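Local structure of DUF1116 domain-containing protein (Enterococcus faecalis, 3CLQ) at residues 22-27 against 121-126; 26-31 against 114-119; 196-201 against 231-236. The protein is of unknown function but belongs to the family of the oxamate carbamoyltransferase subunit AllG, and so may take part in allantoin-related nitrogen metabolism. All coordinates share one frame; numbering follows the deposited sequence.

Contact 1 (22-27 against 121-126)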
loop_
_atom_site.group_PDB
_atom_site.type_symbol
_atom_site.label_atom_id
_atom_site.label_comp_id
_atom_site.label_asym_id
_atom_site.label_seq_id
_atom_site.Cartn_x
_atom_site.Cartn_y
_atom_site.Cartn_z
ATOM N N ILE B 22 11.841 6.527 -19.904
ATOM C CA ILE B 22 10.594 5.765 -19.736
ATOM C C ILE B 22 10.834 4.268 -19.795
ATOM O O ILE B 22 10.264 3.507 -19.008
ATOM C CB ILE B 22 9.559 6.151 -20.811
ATOM C CG1 ILE B 22 8.922 7.502 -20.486
ATOM C CG2 ILE B 22 8.492 5.059 -20.986
ATOM C CD1 ILE B 22 8.251 8.138 -21.683
ATOM N N GLN B 23 11.675 3.829 -20.724
ATOM C CA GLN B 23 11.907 2.397 -20.893
ATOM C C GLN B 23 12.994 1.779 -20.009
ATOM O O GLN B 23 13.153 0.562 -20.001
ATOM C CB GLN B 23 12.203 2.092 -22.347
ATOM C CG GLN B 23 11.083 2.500 -23.238
ATOM C CD GLN B 23 11.317 2.110 -24.677
ATOM O OE1 GLN B 23 10.382 2.079 -25.472
ATOM N NE2 GLN B 23 12.562 1.810 -25.022
ATOM N N SER B 24 13.775 2.597 -19.308
ATOM C CA SER B 24 14.682 2.052 -18.320
ATOM C C SER B 24 13.911 1.176 -17.369
ATOM O O SER B 24 12.745 1.433 -17.085
ATOM C CB SER B 24 15.334 3.145 -17.525
ATOM O OG SER B 24 16.253 3.821 -18.337
ATOM N N LYS B 25 14.572 0.144 -16.864
ATOM C CA LYS B 25 13.943 -0.755 -15.940
ATOM C C LYS B 25 14.941 -1.090 -14.851
ATOM O O LYS B 25 15.634 -2.092 -14.917
ATOM C CB LYS B 25 13.468 -2.004 -16.672
ATOM C CG LYS B 25 12.061 -2.419 -16.310
ATOM C CD LYS B 25 11.288 -2.991 -17.519
ATOM C CE LYS B 25 11.551 -4.461 -17.736
ATOM N NZ LYS B 25 11.407 -5.295 -16.493
ATOM N N PRO B 26 15.001 -0.238 -13.831
ATOM C CA PRO B 26 15.892 -0.354 -12.676
ATOM C C PRO B 26 15.594 -1.594 -11.836
ATOM O O PRO B 26 14.468 -1.736 -11.316
ATOM C CB PRO B 26 15.555 0.881 -11.851
ATOM C CG PRO B 26 14.831 1.784 -12.780
ATOM C CD PRO B 26 14.121 0.936 -13.741
ATOM N N ILE B 27 16.588 -2.472 -11.704
ATOM C CA ILE B 27 16.472 -3.695 -10.903
ATOM C C ILE B 27 17.374 -3.650 -9.673
ATOM O O ILE B 27 18.581 -3.402 -9.770
ATOM C CB ILE B 27 16.824 -4.955 -11.725
ATOM C CG1 ILE B 27 16.020 -4.984 -13.040
ATOM C CG2 ILE B 27 16.590 -6.240 -10.898
ATOM C CD1 ILE B 27 14.503 -5.008 -12.864
ATOM N N GLU B 121 18.038 -2.787 -16.329
ATOM C CA GLU B 121 17.823 -3.993 -17.135
ATOM C C GLU B 121 17.790 -3.672 -18.632
ATOM O O GLU B 121 18.095 -4.528 -19.468
ATOM C CB GLU B 121 16.538 -4.720 -16.729
ATOM C CG GLU B 121 16.349 -6.091 -17.373
ATOM C CD GLU B 121 14.979 -6.743 -17.062
ATOM O OE1 GLU B 121 13.983 -6.489 -17.793
ATOM O OE2 GLU B 121 14.894 -7.533 -16.096
ATOM N N THR B 122 17.420 -2.447 -18.981
ATOM C CA THR B 122 17.303 -2.114 -20.385
ATOM C C THR B 122 18.629 -1.599 -20.938
ATOM O O THR B 122 19.050 -1.997 -22.028
ATOM C CB THR B 122 16.197 -1.069 -20.609
ATOM O OG1 THR B 122 15.000 -1.506 -19.980
ATOM C CG2 THR B 122 15.922 -0.865 -22.094
ATOM N N TYR B 123 19.290 -0.729 -20.180
ATOM C CA TYR B 123 20.386 0.086 -20.717
ATOM C C TYR B 123 21.717 -0.227 -20.027
ATOM O O TYR B 123 22.794 0.245 -20.430
ATOM C CB TYR B 123 20.013 1.586 -20.654
ATOM C CG TYR B 123 18.891 1.912 -21.630
ATOM C CD1 TYR B 123 19.105 1.756 -23.003
ATOM C CD2 TYR B 123 17.609 2.321 -21.196
ATOM C CE1 TYR B 123 18.102 1.999 -23.938
ATOM C CE2 TYR B 123 16.573 2.576 -22.136
ATOM C CZ TYR B 123 16.842 2.397 -23.522
ATOM O OH TYR B 123 15.914 2.615 -24.535
ATOM N N GLY B 124 21.621 -1.026 -18.973
ATOM C CA GLY B 124 22.786 -1.609 -18.358
ATOM C C GLY B 124 23.660 -0.715 -17.521
ATOM O O GLY B 124 24.802 -1.081 -17.219
ATOM N N ASN B 125 23.161 0.456 -17.148
ATOM C CA ASN B 125 23.923 1.319 -16.259
ATOM C C ASN B 125 23.498 1.083 -14.818
ATOM O O ASN B 125 22.393 0.612 -14.549
ATOM C CB ASN B 125 23.774 2.784 -16.641
ATOM C CG ASN B 125 22.357 3.289 -16.443
ATOM O OD1 ASN B 125 21.451 2.927 -17.204
ATOM N ND2 ASN B 125 22.151 4.136 -15.419
ATOM N N THR B 126 24.390 1.404 -13.887
ATOM C CA THR B 126 24.132 1.161 -12.469
ATOM C C THR B 126 24.034 2.475 -11.679
ATOM O O THR B 126 24.756 3.431 -11.953
ATOM C CB THR B 126 25.270 0.309 -11.844
ATOM O OG1 THR B 126 25.452 -0.897 -12.588
ATOM C CG2 THR B 126 24.948 -0.039 -10.419
#
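Glu-121 runs alongside Lys-25, the two side chains pointing the same way, and its atoms can be followed outward one by one. CB lies 3.3 Å from Lys-25 O and 3.7 Å from Ile-27 CG1. With CG anti to the backbone N (chi1 -171°) and the chain extended beyond it, the carboxylate is carried out level with the lysine tip. There OE1 is 3.1 Å from Lys-25 NZ, a salt bridge whose hydrogen bond is weak, while OE2 lies beside the CG1-CD1 arm of Ile-27, 4.1 Å from CD1. A long, flexible lysine suits this place: it bends at three torsions to bring NZ round to the acid. The backbones meet as well, Glu-121 N giving a bond of 2.9 Å to Lys-25 O. Next along, Thr-122 OG1 donates to Gln-23 O at 2.8 Å, so the short, beta-branched threonine brings its hydroxyl to a carbonyl at the end of helix 6-23. Tyr-123 meets Ser-24 at the ring edge, with CD2 3.5 Å from the serine OG. That hydroxyl is held by Arg-20 O and Asn-120 ND2, and Asn-120 OD1 also takes the N-H groups of Lys-25 and Thr-122. The arrangement is a helix-to-strand junction, 22-27, laid against the loop that joins two antiparallel neighbours, strands 114-120 and 126-130.

Contact 2 (26-31 against 114-119)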
loop_
_atom_site.group_PDB
_atom_site.type_symbol
_atom_site.label_atom_id
_atom_site.label_comp_id
_atom_site.label_asym_id
_atom_site.label_seq_id
_atom_site.Cartn_x
_atom_site.Cartn_y
_atom_site.Cartn_z
ATOM N N PRO B 26 15.001 -0.238 -13.831
ATOM C CA PRO B 26 15.892 -0.354 -12.676
ATOM C C PRO B 26 15.594 -1.594 -11.836
ATOM O O PRO B 26 14.468 -1.736 -11.316
ATOM C CB PRO B 26 15.555 0.881 -11.851
ATOM C CG PRO B 26 14.831 1.784 -12.780
ATOM C CD PRO B 26 14.121 0.936 -13.741
ATOM N N ILE B 27 16.588 -2.472 -11.704
ATOM C CA ILE B 27 16.472 -3.695 -10.903
ATOM C C ILE B 27 17.374 -3.650 -9.673
ATOM O O ILE B 27 18.581 -3.402 -9.770
ATOM C CB ILE B 27 16.824 -4.955 -11.725
ATOM C CG1 ILE B 27 16.020 -4.984 -13.040
ATOM C CG2 ILE B 27 16.590 -6.240 -10.898
ATOM C CD1 ILE B 27 14.503 -5.008 -12.864
ATOM N N LEU B 28 16.789 -3.875 -8.504
ATOM C CA LEU B 28 17.600 -3.909 -7.309
ATOM C C LEU B 28 18.269 -5.249 -7.322
ATOM O O LEU B 28 17.573 -6.279 -7.219
ATOM C CB LEU B 28 16.740 -3.780 -6.066
ATOM C CG LEU B 28 17.521 -4.021 -4.777
ATOM C CD1 LEU B 28 18.759 -3.113 -4.689
ATOM C CD2 LEU B 28 16.619 -3.768 -3.615
ATOM N N VAL B 29 19.599 -5.250 -7.473
ATOM C CA VAL B 29 20.320 -6.524 -7.573
ATOM C C VAL B 29 21.189 -6.894 -6.376
ATOM O O VAL B 29 21.513 -8.063 -6.177
ATOM C CB VAL B 29 21.133 -6.683 -8.891
ATOM C CG1 VAL B 29 20.214 -6.555 -10.102
ATOM C CG2 VAL B 29 22.331 -5.696 -8.965
ATOM N N GLY B 30 21.570 -5.917 -5.566
ATOM C CA GLY B 30 22.447 -6.234 -4.452
ATOM C C GLY B 30 22.615 -5.110 -3.459
ATOM O O GLY B 30 21.992 -4.047 -3.592
ATOM N N PHE B 31 23.455 -5.374 -2.454
ATOM C CA PHE B 31 23.869 -4.404 -1.449
ATOM C C PHE B 31 25.318 -4.670 -1.150
ATOM O O PHE B 31 25.749 -5.819 -1.174
ATOM C CB PHE B 31 23.091 -4.596 -0.158
ATOM C CG PHE B 31 21.622 -4.305 -0.275
ATOM C CD1 PHE B 31 21.130 -3.034 -0.011
ATOM C CD2 PHE B 31 20.729 -5.299 -0.637
ATOM C CE1 PHE B 31 19.770 -2.775 -0.110
ATOM C CE2 PHE B 31 19.374 -5.038 -0.727
ATOM C CZ PHE B 31 18.890 -3.792 -0.467
ATOM N N TYR B 114 26.733 0.825 3.641
ATOM C CA TYR B 114 26.181 -0.059 2.634
ATOM C C TYR B 114 25.304 0.743 1.695
ATOM O O TYR B 114 24.637 1.680 2.130
ATOM C CB TYR B 114 25.399 -1.187 3.292
ATOM C CG TYR B 114 26.270 -2.364 3.545
ATOM C CD1 TYR B 114 27.146 -2.380 4.631
ATOM C CD2 TYR B 114 26.271 -3.445 2.676
ATOM C CE1 TYR B 114 28.005 -3.471 4.852
ATOM C CE2 TYR B 114 27.108 -4.537 2.890
ATOM C CZ TYR B 114 27.975 -4.537 3.974
ATOM O OH TYR B 114 28.805 -5.600 4.179
ATOM N N VAL B 115 25.331 0.386 0.412
ATOM C CA VAL B 115 24.477 1.018 -0.602
ATOM C C VAL B 115 23.649 -0.018 -1.375
ATOM O O VAL B 115 24.078 -1.160 -1.487
ATOM C CB VAL B 115 25.306 1.875 -1.611
ATOM C CG1 VAL B 115 25.814 3.138 -0.953
ATOM C CG2 VAL B 115 26.473 1.072 -2.208
ATOM N N HIS B 116 22.464 0.379 -1.870
ATOM C CA HIS B 116 21.689 -0.419 -2.852
ATOM C C HIS B 116 22.482 -0.499 -4.142
ATOM O O HIS B 116 23.025 0.503 -4.587
ATOM C CB HIS B 116 20.378 0.268 -3.263
ATOM C CG HIS B 116 19.455 0.586 -2.137
ATOM N ND1 HIS B 116 19.789 1.455 -1.120
ATOM C CD2 HIS B 116 18.175 0.215 -1.909
ATOM C CE1 HIS B 116 18.766 1.562 -0.288
ATOM N NE2 HIS B 116 17.776 0.821 -0.744
ATOM N N ILE B 117 22.534 -1.657 -4.773
ATOM C CA ILE B 117 23.102 -1.696 -6.101
ATOM C C ILE B 117 21.967 -1.938 -7.075
ATOM O O ILE B 117 21.356 -3.013 -7.058
ATOM C CB ILE B 117 24.094 -2.818 -6.252
ATOM C CG1 ILE B 117 25.030 -2.853 -5.055
ATOM C CG2 ILE B 117 24.874 -2.626 -7.516
ATOM C CD1 ILE B 117 25.499 -4.254 -4.717
ATOM N N ILE B 118 21.700 -0.947 -7.918
ATOM C CA ILE B 118 20.539 -0.937 -8.789
ATOM C C ILE B 118 21.018 -0.876 -10.225
ATOM O O ILE B 118 21.781 0.004 -10.577
ATOM C CB ILE B 118 19.651 0.303 -8.494
ATOM C CG1 ILE B 118 19.022 0.205 -7.111
ATOM C CG2 ILE B 118 18.540 0.448 -9.514
ATOM C CD1 ILE B 118 18.441 1.506 -6.659
ATOM N N LYS B 119 20.578 -1.794 -11.064
ATOM C CA LYS B 119 21.168 -1.923 -12.383
ATOM C C LYS B 119 20.072 -1.779 -13.402
ATOM O O LYS B 119 19.008 -2.328 -13.218
ATOM C CB LYS B 119 21.835 -3.289 -12.520
ATOM C CG LYS B 119 22.726 -3.470 -13.723
ATOM C CD LYS B 119 23.500 -4.792 -13.594
ATOM C CE LYS B 119 23.359 -5.694 -14.845
ATOM N NZ LYS B 119 21.965 -6.277 -14.964
#
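Ile-117 O receives two backbone donors at once, Val-29 N at 2.9 Å and Gly-30 N at 3.3 Å, which is the signature of a classic beta bulge. The first N-H comes nearly along the C=O axis, the second in the carbonyl plane on a lone pair. Ile-117 N returns a bond of 2.7 Å to Gly-30 O, and beyond the bulge Ile-27 and Lys-119 form a regular hydrogen-bonded pair through both backbone bonds. Ile-117 CD1 lies against the Gly-30 backbone, 3.3 Å from its C, a closeness consistent with a residue that has no side chain.

On the face carrying Leu-28, Phe-31, His-116 and Ile-118, Phe-31 and His-116 run side by side. CE1 of Phe-31 stands over one face of the imidazole, 3.8 Å from CD2 of His-116, with the ring planes at 48°. Leu-28 CD1 reaches the edge of the same imidazole and also touches Ile-118 CG1, at 4.1 Å; with CG anti to the backbone N (chi1 171°) and chi2 at 54°, CD1 turns toward the partner strand. Ile-118 CG2 packs in turn on Pro-26 CB.

The second shell fixes the histidine: ND1 bonds to Thr-129 O and NE2 to Thr-236 OG1, so both ring nitrogens are engaged and its rotation is set. Strand 114-120 lies between 26-33 and 126-130 in an antiparallel sheet, with 174-175 beyond 26-33; helix 146-168 covers Leu-28 and Phe-31 through Met-167, and Leu-176 of helix 176-183 touches Leu-28 and Ile-118.

Contact 3 (196-201 against 231-236)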
loop_
_atom_site.group_PDB
_atom_site.type_symbol
_atom_site.label_atom_id
_atom_site.label_comp_id
_atom_site.label_asym_id
_atom_site.label_seq_id
_atom_site.Cartn_x
_atom_site.Cartn_y
_atom_site.Cartn_z
ATOM N N ALA B 196 3.582 2.576 1.395
ATOM C CA ALA B 196 3.222 1.437 0.550
ATOM C C ALA B 196 4.476 0.772 -0.007
ATOM O O ALA B 196 4.671 -0.434 0.142
ATOM C CB ALA B 196 2.335 1.883 -0.555
ATOM N N GLY B 197 5.341 1.586 -0.616
ATOM C CA GLY B 197 6.600 1.111 -1.172
ATOM C C GLY B 197 7.431 0.408 -0.131
ATOM O O GLY B 197 8.038 -0.625 -0.402
ATOM N N SER B 198 7.454 0.952 1.075
ATOM C CA SER B 198 8.335 0.407 2.096
ATOM C C SER B 198 7.822 -0.941 2.530
ATOM O O SER B 198 8.584 -1.897 2.676
ATOM C CB SER B 198 8.455 1.371 3.271
ATOM O OG SER B 198 9.386 2.405 2.958
ATOM N N THR B 199 6.509 -1.032 2.676
ATOM C CA THR B 199 5.870 -2.281 3.036
ATOM C C THR B 199 5.942 -3.317 1.916
ATOM O O THR B 199 5.940 -4.511 2.176
ATOM C CB THR B 199 4.423 -1.992 3.409
ATOM O OG1 THR B 199 4.435 -0.880 4.304
ATOM C CG2 THR B 199 3.779 -3.163 4.102
ATOM N N LEU B 200 6.008 -2.877 0.670
ATOM C CA LEU B 200 6.135 -3.826 -0.424
ATOM C C LEU B 200 7.548 -4.372 -0.500
ATOM O O LEU B 200 7.759 -5.498 -0.930
ATOM C CB LEU B 200 5.774 -3.198 -1.773
ATOM C CG LEU B 200 4.288 -3.002 -2.077
ATOM C CD1 LEU B 200 4.161 -2.024 -3.260
ATOM C CD2 LEU B 200 3.510 -4.309 -2.336
ATOM N N LEU B 201 8.511 -3.565 -0.084
ATOM C CA LEU B 201 9.898 -3.939 -0.169
ATOM C C LEU B 201 10.279 -4.878 0.961
ATOM O O LEU B 201 10.950 -5.879 0.716
ATOM C CB LEU B 201 10.762 -2.691 -0.101
ATOM C CG LEU B 201 11.982 -2.581 -0.998
ATOM C CD1 LEU B 201 13.082 -1.752 -0.333
ATOM C CD2 LEU B 201 12.474 -3.926 -1.320
ATOM N N TYR B 231 10.146 4.959 6.251
ATOM C CA TYR B 231 11.012 5.558 5.257
ATOM C C TYR B 231 12.000 4.610 4.582
ATOM O O TYR B 231 12.800 5.023 3.757
ATOM C CB TYR B 231 11.808 6.712 5.891
ATOM C CG TYR B 231 12.567 7.541 4.875
ATOM C CD1 TYR B 231 11.882 8.270 3.888
ATOM C CD2 TYR B 231 13.956 7.580 4.888
ATOM C CE1 TYR B 231 12.567 9.033 2.942
ATOM C CE2 TYR B 231 14.672 8.342 3.936
ATOM C CZ TYR B 231 13.968 9.068 2.969
ATOM O OH TYR B 231 14.665 9.809 2.040
ATOM N N PHE B 232 11.975 3.340 4.931
ATOM C CA PHE B 232 12.997 2.437 4.401
ATOM C C PHE B 232 13.177 2.382 2.860
ATOM O O PHE B 232 14.278 2.202 2.385
ATOM C CB PHE B 232 12.811 1.019 4.947
ATOM C CG PHE B 232 13.911 0.119 4.559
ATOM C CD1 PHE B 232 15.191 0.304 5.107
ATOM C CD2 PHE B 232 13.726 -0.841 3.580
ATOM C CE1 PHE B 232 16.261 -0.494 4.724
ATOM C CE2 PHE B 232 14.782 -1.654 3.192
ATOM C CZ PHE B 232 16.065 -1.478 3.768
ATOM N N SER B 233 12.114 2.519 2.081
ATOM C CA SER B 233 12.233 2.447 0.623
ATOM C C SER B 233 12.492 3.805 -0.062
ATOM O O SER B 233 12.650 3.873 -1.296
ATOM C CB SER B 233 10.957 1.841 0.040
ATOM O OG SER B 233 9.886 2.745 0.203
ATOM N N GLY B 234 12.495 4.875 0.728
ATOM C CA GLY B 234 12.715 6.221 0.208
ATOM C C GLY B 234 13.960 6.286 -0.655
ATOM O O GLY B 234 13.888 6.650 -1.829
ATOM N N PRO B 235 15.124 5.948 -0.082
ATOM C CA PRO B 235 16.329 5.888 -0.898
ATOM C C PRO B 235 16.178 5.009 -2.131
ATOM O O PRO B 235 16.686 5.356 -3.215
ATOM C CB PRO B 235 17.372 5.312 0.068
ATOM C CG PRO B 235 16.931 5.864 1.385
ATOM C CD PRO B 235 15.419 5.694 1.336
ATOM N N THR B 236 15.468 3.898 -1.974
ATOM C CA THR B 236 15.310 2.952 -3.053
ATOM C C THR B 236 14.717 3.637 -4.285
ATOM O O THR B 236 15.162 3.417 -5.405
ATOM C CB THR B 236 14.442 1.770 -2.600
ATOM O OG1 THR B 236 14.854 1.355 -1.289
ATOM C CG2 THR B 236 14.565 0.592 -3.560
#
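The Phe-232 ring meets Leu-201 obliquely, CE2 lying 3.9 Å from the leucine CD1, and the two side chains cross at about a right angle. The ring of Tyr-231 has Gly-234 CA over one face, offset toward the rim; a type I turn from Tyr-231 to Gly-234 leads into helix 234-247 and brings the glycine over the ring. The bare glycine CA can lie close there, and the tyrosine OH bonds to Ser-104 OG.

Between the helix and the turn the polar work falls to two serines. Ser-233 OG donates to Ser-198 OG at 2.8 Å, and Ser-233 N donates to the same oxygen at 2.9 Å with an N-H...O angle of 160°. Ser-233 OG stands between its own backbone N and carbonyl carbon (chi1 69°), which keeps it close to helix 195-210. Gly-197 lets it approach: the glycine C is 3.4 Å from that OG. Leu-201 CD1 then reaches Thr-236, 3.7 Å from its OG1, tip to tip; this hydroxyl has its polar partner in His-116.

With Ser-233 as donor on both counts, the Ser-198 proton is probably directed to Asp-230 O, with Asn-194 O as a weaker alternative. One small hydroxyl thus satisfies buried polar groups, tying the turn that precedes helix 234-247 to helix 195-210.

Contact 1 sits at the end of the strand pair that forms contact 2: they share Pro-26 and Ile-27, their centres lie 12 Å apart, and Thr-126 CG2 comes within 3.9 Å of Ile-117 CG2. Contact 3 joins this region from the helical side. Its centre is 14 Å from that of contact 2, and the two meet where His-116 NE2 lies 3.0 Å from Thr-236 OG1, with Ile-118 CD1 and Thr-236 O also touching. Contacts 1 and 3 do not meet; their nearest atoms are about 7 Å apart. Contact 3 is also the one near the dimer partner, Thr-199 packing on Thr-199 of the second subunit.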